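Formiminoglutamase (Trypanosoma cruzi, PDB 4MYK) hydrolyses N-formimino-L-glutamate to L-glutamate and formamide, as an arginase-like enzyme with a two-manganese centre. Local coordinates at residues 25-30 / 82-87; 30-35 / 301-306; 243-248 / 280-285. The protein carries 1 engineered substitution. One frame throughout, in Å; residues are numbered along the deposited sequence.

Contact 1 of 3, residues 25-30 / 82-87; sequences QREEDA and KLYDAG
Glu27 lays the root of its side chain over one face of the Tyr84 ring. Its CB stands 3.9 Å from the ring centroid, 25° off the normal, in a CH-pi contact, and Glu27 CA sits above the same face, 3.7 Å from the plane. The carboxylate lies farther out because Glu27 CG is anti to the backbone N (chi1 -173°) and the chain beyond is extended. Glutamate thus gives the ring an apolar stem and still carries a charge to the salt bridges of OE1 with Lys104 and OE2 with Arg111. The backbone before Glu27 also nears the ring: Gln25 O lies 3.5 Å from Tyr84 CE2, obliquely. At the root of the tyrosine, Ala30 CB is tucked tightly against Tyr84 CB, 3.3 Å away, a closeness that suits a residue whose side chain is a single methyl. The short 3-10 turn 27-29 positions these groups, held by bonds from Asp29 N to Arg26 O, 2.7 Å, and from Ala30 N to Glu27 O, 3.0 Å. No hydrogen bond joins the two segments, so the ring face and the alanine carry the contact. Tyr84 belongs to strand 83-88, an outermost strand of the parallel sheet within this chain; the loop before strand 32-37 folds over it, while Val33 of that neighbouring strand and Val108 of helix 94-110 also touch Glu27.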
loop_
_atom_site.group_PDB
_atom_site.type_symbol
_atom_site.label_atom_id
_atom_site.label_comp_id
_atom_site.label_asym_id
_atom_site.label_seq_id
_atom_site.Cartn_x
_atom_site.Cartn_y
_atom_site.Cartn_z
ATOM N N GLN A 25 -17.977 23.103 27.405
ATOM C CA GLN A 25 -19.432 23.221 27.352
ATOM C C GLN A 25 -19.862 24.257 26.322
ATOM O O GLN A 25 -20.819 24.038 25.580
ATOM C CB GLN A 25 -20.005 23.575 28.729
ATOM C CG GLN A 25 -19.872 22.469 29.780
ATOM C CD GLN A 25 -21.058 21.501 29.800
ATOM O OE1 GLN A 25 -21.343 20.882 30.828
ATOM N NE2 GLN A 25 -21.754 21.373 28.669
ATOM N N ARG A 26 -19.147 25.383 26.292
ATOM C CA ARG A 26 -19.393 26.459 25.329
ATOM C C ARG A 26 -18.266 26.537 24.307
ATOM O O ARG A 26 -17.087 26.582 24.663
ATOM C CB ARG A 26 -19.535 27.821 26.027
ATOM C CG ARG A 26 -20.882 28.520 25.779
ATOM C CD ARG A 26 -20.768 30.059 25.659
ATOM N NE ARG A 26 -20.630 30.767 26.939
ATOM C CZ ARG A 26 -21.643 31.217 27.683
ATOM N NH1 ARG A 26 -22.903 31.038 27.299
ATOM N NH2 ARG A 26 -21.395 31.856 28.822
ATOM N N GLU A 27 -18.647 26.556 23.035
ATOM C CA GLU A 27 -17.704 26.683 21.935
ATOM C C GLU A 27 -16.598 27.691 22.226
ATOM O O GLU A 27 -15.445 27.490 21.829
ATOM C CB GLU A 27 -18.446 27.094 20.664
ATOM C CG GLU A 27 -17.575 27.077 19.426
ATOM C CD GLU A 27 -18.277 27.648 18.209
ATOM O OE1 GLU A 27 -19.517 27.504 18.120
ATOM O OE2 GLU A 27 -17.583 28.229 17.342
ATOM N N GLU A 28 -16.963 28.776 22.914
ATOM C CA GLU A 28 -16.049 29.891 23.171
ATOM C C GLU A 28 -14.864 29.441 24.015
ATOM O O GLU A 28 -13.836 30.122 24.089
ATOM C CB GLU A 28 -16.783 31.033 23.888
ATOM C CG GLU A 28 -18.217 31.229 23.432
ATOM C CD GLU A 28 -18.317 31.925 22.085
ATOM O OE1 GLU A 28 -17.685 32.997 21.918
ATOM O OE2 GLU A 28 -19.037 31.405 21.198
ATOM N N ASP A 29 -15.022 28.282 24.648
ATOM C CA ASP A 29 -14.038 27.769 25.591
ATOM C C ASP A 29 -13.134 26.691 24.980
ATOM O O ASP A 29 -12.117 26.315 25.556
ATOM C CB ASP A 29 -14.755 27.260 26.847
ATOM C CG ASP A 29 -15.409 28.397 27.640
ATOM O OD1 ASP A 29 -14.724 29.412 27.908
ATOM O OD2 ASP A 29 -16.602 28.281 27.985
ATOM N N ALA A 30 -13.509 26.214 23.799
ATOM C CA ALA A 30 -12.710 25.232 23.073
ATOM C C ALA A 30 -11.509 25.871 22.372
ATOM O O ALA A 30 -11.630 26.926 21.740
ATOM C CB ALA A 30 -13.572 24.495 22.066
ATOM N N LYS A 82 -9.174 21.443 24.876
ATOM C CA LYS A 82 -10.618 21.263 24.782
ATOM C C LYS A 82 -11.050 21.388 23.339
ATOM O O LYS A 82 -10.693 22.346 22.658
ATOM C CB LYS A 82 -11.385 22.267 25.659
ATOM C CG LYS A 82 -11.366 21.928 27.145
ATOM C CD LYS A 82 -11.943 23.054 27.965
ATOM C CE LYS A 82 -11.415 24.391 27.482
ATOM N NZ LYS A 82 -9.930 24.399 27.248
ATOM N N LEU A 83 -11.802 20.391 22.884
ATOM C CA LEU A 83 -12.362 20.374 21.545
ATOM C C LEU A 83 -13.850 20.660 21.615
ATOM O O LEU A 83 -14.507 20.352 22.609
ATOM C CB LEU A 83 -12.153 19.007 20.897
ATOM C CG LEU A 83 -10.870 18.732 20.122
ATOM C CD1 LEU A 83 -9.690 19.478 20.728
ATOM C CD2 LEU A 83 -10.616 17.233 20.075
ATOM N N TYR A 84 -14.382 21.237 20.546
ATOM C CA TYR A 84 -15.821 21.448 20.433
ATOM C C TYR A 84 -16.239 21.183 19.010
ATOM O O TYR A 84 -15.554 21.575 18.069
ATOM C CB TYR A 84 -16.216 22.867 20.835
ATOM C CG TYR A 84 -17.698 23.057 21.013
ATOM C CD1 TYR A 84 -18.494 23.517 19.965
ATOM C CD2 TYR A 84 -18.314 22.779 22.231
ATOM C CE1 TYR A 84 -19.866 23.703 20.129
ATOM C CE2 TYR A 84 -19.681 22.962 22.402
ATOM C CZ TYR A 84 -20.448 23.424 21.347
ATOM O OH TYR A 84 -21.803 23.601 21.509
ATOM N N ASP A 85 -17.367 20.506 18.869
ATOM C CA ASP A 85 -17.893 20.133 17.570
ATOM C C ASP A 85 -19.079 21.042 17.298
ATOM O O ASP A 85 -20.162 20.848 17.852
ATOM C CB ASP A 85 -18.305 18.663 17.620
ATOM C CG ASP A 85 -18.737 18.123 16.286
ATOM O OD1 ASP A 85 -18.882 18.907 15.327
ATOM O OD2 ASP A 85 -18.956 16.898 16.201
ATOM N N ALA A 86 -18.867 22.056 16.467
ATOM C CA ALA A 86 -19.914 23.033 16.171
ATOM C C ALA A 86 -20.984 22.537 15.186
ATOM O O ALA A 86 -21.942 23.258 14.880
ATOM C CB ALA A 86 -19.300 24.325 15.675
ATOM N N GLY A 87 -20.806 21.316 14.682
ATOM C CA GLY A 87 -21.767 20.708 13.780
ATOM C C GLY A 87 -21.538 21.006 12.310
ATOM O O GLY A 87 -20.451 21.417 11.916
#

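Contact 2 of 3, residues 30-35 / 301-306; sequences ADIVII and HFVLGF
Ile32 sets its CG1 branch anti to its own carbonyl carbon (chi1 -64°), and with the next bond nearly extended the terminal CD1 is carried off the strand toward Phe302, Val303 and Phe306. Both phenylalanines answer with CG placed opposite the backbone N, which sends their rings from the helix toward the sheet. This is the helix-on-sheet layer of the arginase/deacetylase alpha/beta fold: the last helix, 290-306, packs on a face of the parallel sheet, and the segment axes of strand 32-35 and helix 301-306 approach to 11.8 Å, running nearly antiparallel at 160°. One methyl group meets all three helix residues. Ile32 CD1 stands over a face of the Phe306 ring, 4.3 Å from its centroid in a CH-pi contact, yet it touches Phe302 at the edge of the ring, 4.1 Å from CE2. Val303 adds its CG2 at 4.2 Å from Ile32 CD1. Isoleucine suits this place because its beta branch favours a strand and its longer branch reaches the helix, whose flat rings pack against it. Phe114, from the neighbouring strand 114-119, extends the aromatic cluster, meeting Phe306 edge-to-face and Phe302 with its plane inclined. Just before the strand, Asp31 keeps its carboxylate for the backbone N of Lys82 through OD2, and only its CB turns to the helix, 4.2 Å from Phe306 CE2.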
loop_
_atom_site.group_PDB
_atom_site.type_symbol
_atom_site.label_atom_id
_atom_site.label_comp_id
_atom_site.label_asym_id
_atom_site.label_seq_id
_atom_site.Cartn_x
_atom_site.Cartn_y
_atom_site.Cartn_z
ATOM N N ALA A 30 -13.509 26.214 23.799
ATOM C CA ALA A 30 -12.710 25.232 23.073
ATOM C C ALA A 30 -11.509 25.871 22.372
ATOM O O ALA A 30 -11.630 26.926 21.740
ATOM C CB ALA A 30 -13.572 24.495 22.066
ATOM N N ASP A 31 -10.355 25.219 22.489
ATOM C CA ASP A 31 -9.148 25.634 21.777
ATOM C C ASP A 31 -9.321 25.362 20.287
ATOM O O ASP A 31 -8.883 26.142 19.438
ATOM C CB ASP A 31 -7.937 24.867 22.301
ATOM C CG ASP A 31 -7.719 25.066 23.791
ATOM O OD1 ASP A 31 -7.356 26.191 24.184
ATOM O OD2 ASP A 31 -7.889 24.096 24.565
ATOM N N ILE A 32 -9.976 24.250 19.981
ATOM C CA ILE A 32 -10.151 23.829 18.604
ATOM C C ILE A 32 -11.624 23.607 18.343
ATOM O O ILE A 32 -12.315 22.962 19.146
ATOM C CB ILE A 32 -9.371 22.518 18.309
ATOM C CG1 ILE A 32 -7.860 22.741 18.471
ATOM C CG2 ILE A 32 -9.720 21.966 16.911
ATOM C CD1 ILE A 32 -7.068 21.465 18.697
ATOM N N VAL A 33 -12.102 24.140 17.223
ATOM C CA VAL A 33 -13.498 23.953 16.839
ATOM C C VAL A 33 -13.669 23.237 15.486
ATOM O O VAL A 33 -13.130 23.669 14.468
ATOM C CB VAL A 33 -14.285 25.288 16.922
ATOM C CG1 VAL A 33 -15.693 25.140 16.350
ATOM C CG2 VAL A 33 -14.342 25.756 18.381
ATOM N N ILE A 34 -14.407 22.124 15.518
ATOM C CA ILE A 34 -14.704 21.301 14.344
ATOM C C ILE A 34 -16.010 21.729 13.660
ATOM O O ILE A 34 -17.063 21.818 14.290
ATOM C CB ILE A 34 -14.827 19.801 14.717
ATOM C CG1 ILE A 34 -13.537 19.283 15.349
ATOM C CG2 ILE A 34 -15.190 18.974 13.501
ATOM C CD1 ILE A 34 -13.714 17.961 16.062
ATOM N N ILE A 35 -15.920 21.986 12.360
ATOM C CA ILE A 35 -17.058 22.438 11.569
ATOM C C ILE A 35 -17.220 21.494 10.389
ATOM O O ILE A 35 -16.265 21.232 9.672
ATOM C CB ILE A 35 -16.837 23.892 11.042
ATOM C CG1 ILE A 35 -16.697 24.875 12.214
ATOM C CG2 ILE A 35 -17.969 24.316 10.111
ATOM C CD1 ILE A 35 -15.888 26.135 11.891
ATOM N N HIS A 301 -3.225 13.640 14.955
ATOM C CA HIS A 301 -1.824 14.038 14.973
ATOM C C HIS A 301 -1.726 15.552 15.008
ATOM O O HIS A 301 -0.881 16.110 15.711
ATOM C CB HIS A 301 -1.076 13.470 13.759
ATOM C CG HIS A 301 -0.632 12.049 13.938
ATOM N ND1 HIS A 301 -1.463 10.973 13.709
ATOM C CD2 HIS A 301 0.552 11.527 14.343
ATOM C CE1 HIS A 301 -0.811 9.851 13.962
ATOM N NE2 HIS A 301 0.414 10.159 14.350
ATOM N N PHE A 302 -2.593 16.221 14.252
ATOM C CA PHE A 302 -2.631 17.669 14.315
ATOM C C PHE A 302 -2.858 18.105 15.761
ATOM O O PHE A 302 -2.143 18.961 16.277
ATOM C CB PHE A 302 -3.726 18.287 13.437
ATOM C CG PHE A 302 -3.966 19.729 13.768
ATOM C CD1 PHE A 302 -3.161 20.719 13.222
ATOM C CD2 PHE A 302 -4.922 20.088 14.705
ATOM C CE1 PHE A 302 -3.330 22.046 13.573
ATOM C CE2 PHE A 302 -5.102 21.406 15.055
ATOM C CZ PHE A 302 -4.305 22.387 14.488
ATOM N N VAL A 303 -3.875 17.518 16.390
ATOM C CA VAL A 303 -4.246 17.832 17.762
ATOM C C VAL A 303 -3.077 17.648 18.739
ATOM O O VAL A 303 -2.855 18.492 19.612
ATOM C CB VAL A 303 -5.437 16.981 18.213
ATOM C CG1 VAL A 303 -5.603 17.046 19.731
ATOM C CG2 VAL A 303 -6.707 17.428 17.497
ATOM N N LEU A 304 -2.334 16.554 18.589
ATOM C CA LEU A 304 -1.132 16.324 19.381
ATOM C C LEU A 304 -0.085 17.416 19.165
ATOM O O LEU A 304 0.540 17.879 20.115
ATOM C CB LEU A 304 -0.515 14.976 19.029
ATOM C CG LEU A 304 -1.197 13.728 19.580
ATOM C CD1 LEU A 304 -0.399 12.508 19.189
ATOM C CD2 LEU A 304 -1.319 13.816 21.083
ATOM N N GLY A 305 0.120 17.806 17.910
ATOM C CA GLY A 305 1.077 18.843 17.586
ATOM C C GLY A 305 0.667 20.146 18.234
ATOM O O GLY A 305 1.496 20.891 18.763
ATOM N N PHE A 306 -0.633 20.413 18.189
ATOM C CA PHE A 306 -1.201 21.625 18.764
ATOM C C PHE A 306 -0.949 21.682 20.268
ATOM O O PHE A 306 -0.588 22.727 20.817
ATOM C CB PHE A 306 -2.697 21.671 18.484
ATOM C CG PHE A 306 -3.302 23.026 18.651
ATOM C CD1 PHE A 306 -3.267 23.952 17.612
ATOM C CD2 PHE A 306 -3.917 23.379 19.841
ATOM C CE1 PHE A 306 -3.832 25.205 17.758
ATOM C CE2 PHE A 306 -4.482 24.626 19.996
ATOM C CZ PHE A 306 -4.443 25.542 18.947
#

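Contact 3 of 3, residues 243-248 / 280-285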
loop_
_atom_site.group_PDB
_atom_site.type_symbol
_atom_site.label_atom_id
_atom_site.label_comp_id
_atom_site.label_asym_id
_atom_site.label_seq_id
_atom_site.Cartn_x
_atom_site.Cartn_y
_atom_site.Cartn_z
ATOM N N SER A 243 -3.560 3.330 -2.026
ATOM C CA SER A 243 -3.253 2.116 -1.279
ATOM C C SER A 243 -3.503 2.314 0.229
ATOM O O SER A 243 -3.939 1.385 0.916
ATOM C CB SER A 243 -1.821 1.639 -1.544
ATOM O OG SER A 243 -0.868 2.562 -1.061
ATOM N N ASP A 244 -3.216 3.524 0.720
ATOM C CA ASP A 244 -3.510 3.935 2.104
ATOM C C ASP A 244 -4.857 4.648 2.241
ATOM O O ASP A 244 -5.534 4.542 3.268
ATOM C CB ASP A 244 -2.436 4.894 2.625
ATOM C CG ASP A 244 -1.174 4.196 3.000
ATOM O OD1 ASP A 244 -1.241 2.993 3.311
ATOM O OD2 ASP A 244 -0.117 4.851 2.987
ATOM N N MET A 245 -5.227 5.397 1.208
ATOM C CA MET A 245 -6.363 6.295 1.290
ATOM C C MET A 245 -7.258 6.129 0.063
ATOM O O MET A 245 -7.298 7.002 -0.797
ATOM C CB MET A 245 -5.848 7.733 1.406
ATOM C CG MET A 245 -6.867 8.758 1.878
ATOM S SD MET A 245 -7.558 8.310 3.473
ATOM C CE MET A 245 -7.726 9.923 4.233
ATOM N N PRO A 246 -7.964 4.988 -0.032
ATOM C CA PRO A 246 -8.812 4.730 -1.210
ATOM C C PRO A 246 -10.157 5.487 -1.220
ATOM O O PRO A 246 -10.743 5.669 -2.290
ATOM C CB PRO A 246 -9.039 3.215 -1.164
ATOM C CG PRO A 246 -8.846 2.842 0.256
ATOM C CD PRO A 246 -7.804 3.792 0.812
ATOM N N GLY A 247 -10.625 5.936 -0.059
ATOM C CA GLY A 247 -11.962 6.505 0.045
ATOM C C GLY A 247 -12.023 7.999 -0.200
ATOM O O GLY A 247 -12.271 8.781 0.727
ATOM N N VAL A 248 -11.785 8.394 -1.450
ATOM C CA VAL A 248 -11.769 9.797 -1.843
ATOM C C VAL A 248 -12.415 9.848 -3.210
ATOM O O VAL A 248 -12.621 8.810 -3.822
ATOM C CB VAL A 248 -10.325 10.395 -1.902
ATOM C CG1 VAL A 248 -9.615 10.249 -0.561
ATOM C CG2 VAL A 248 -9.512 9.756 -3.004
ATOM N N SER A 280 -10.199 17.928 2.854
ATOM C CA SER A 280 -11.144 17.816 1.745
ATOM C C SER A 280 -11.129 16.461 1.075
ATOM O O SER A 280 -10.120 15.771 1.104
ATOM C CB SER A 280 -10.837 18.875 0.679
ATOM O OG SER A 280 -11.288 20.149 1.078
ATOM N N GLU A 281 -12.267 16.108 0.470
ATOM C CA GLU A 281 -12.384 14.999 -0.486
ATOM C C GLU A 281 -12.608 13.596 0.112
ATOM O O GLU A 281 -12.620 12.604 -0.614
ATOM C CB GLU A 281 -11.225 15.022 -1.501
ATOM C CG GLU A 281 -11.211 16.275 -2.402
ATOM C CD GLU A 281 -12.417 16.329 -3.321
ATOM O OE1 GLU A 281 -12.942 15.245 -3.653
ATOM O OE2 GLU A 281 -12.839 17.441 -3.709
ATOM N N LEU A 282 -12.816 13.524 1.425
ATOM C CA LEU A 282 -13.157 12.252 2.066
ATOM C C LEU A 282 -14.507 11.766 1.547
ATOM O O LEU A 282 -15.506 12.481 1.633
ATOM C CB LEU A 282 -13.187 12.372 3.599
ATOM C CG LEU A 282 -13.393 11.047 4.342
ATOM C CD1 LEU A 282 -12.214 10.142 4.087
ATOM C CD2 LEU A 282 -13.578 11.254 5.837
ATOM N N ASN A 283 -14.524 10.542 1.025
ATOM C CA ASN A 283 -15.670 10.024 0.290
ATOM C C ASN A 283 -15.990 8.552 0.645
ATOM O O ASN A 283 -15.429 7.615 0.055
ATOM C CB ASN A 283 -15.403 10.187 -1.203
ATOM C CG ASN A 283 -16.602 9.878 -2.038
ATOM O OD1 ASN A 283 -17.459 9.080 -1.644
ATOM N ND2 ASN A 283 -16.674 10.494 -3.212
ATOM N N PRO A 284 -16.889 8.352 1.630
ATOM C CA PRO A 284 -17.182 7.027 2.200
ATOM C C PRO A 284 -17.949 6.121 1.250
ATOM O O PRO A 284 -18.018 4.915 1.496
ATOM C CB PRO A 284 -18.034 7.351 3.431
ATOM C CG PRO A 284 -17.708 8.788 3.750
ATOM C CD PRO A 284 -17.496 9.437 2.421
ATOM N N LEU A 285 -18.517 6.694 0.191
ATOM C CA LEU A 285 -19.154 5.888 -0.854
ATOM C C LEU A 285 -18.090 5.181 -1.674
ATOM O O LEU A 285 -18.341 4.114 -2.225
ATOM C CB LEU A 285 -20.007 6.734 -1.790
ATOM C CG LEU A 285 -20.942 7.757 -1.152
ATOM C CD1 LEU A 285 -22.004 8.186 -2.162
ATOM C CD2 LEU A 285 -21.558 7.169 0.099
#
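The backbone carbonyl of Gly247 receives the N-H of Asn283: Asn283 N lies 2.9 Å from Gly247 O, with a nearly straight angle of 160° at the hydrogen. The donor approaches from above the carbonyl plane, 44° out of it. Leu282 CD1 comes to 3.6 Å from the same Gly247 O, and Met245 CE touches that methyl more loosely. Gly247 centres an inverse gamma turn; having no side chain, it adds no bulk beside Asn283 O. Next along, Val248 CA makes a CA-H...O contact of 3.2 Å with Glu281 O. Asn283 CG is anti to the backbone N (chi1 -171°), which carries ND2 out to Ser249 OG and Ala50 O while CB rests on Val248 C at 3.6 Å. The carboxylate of Glu281 is gripped by three bonds: OE2 accepts from the backbone N of Asn122 and of Cys43, and OE1 bonds to Ser249 OG. It lies about 5 Å from a manganese ion; in arginases a glutamate at what is probably the equivalent position binds the substrate's guanidinium group, so Glu281 may act similarly. Ser243 packs on Asp244 of a second subunit, and Asp244 on Ser243 of a third. The contact ties the loop after strand 231-236 to the Glu281 loop after strand 274-280, and helix 290-306 backs the former, Met245 packing on Ser291 and Val294.

In the fold
Contacts 1 and 2 adjoin at the sheet's edge, with centres 11 Å apart. They share Ala30, and their strands 83-88 and 32-37 are paired neighbours, Tyr84 and Ala86 being hydrogen-bonded to Ile34 through the backbone. Their segments alternate along the chain, and residues 25-35 meet the edge strand in contact 1 and the last helix in contact 2. Contact 3 is nested inside the loop closed by contact 2, with centres 21 Å apart, and comes after contact 1, 27 Å away; it touches neither. Helix 290-306 links contacts 2 and 3: one helix reaches both Ile32, on the second strand of the sheet, and the loop at 243-248.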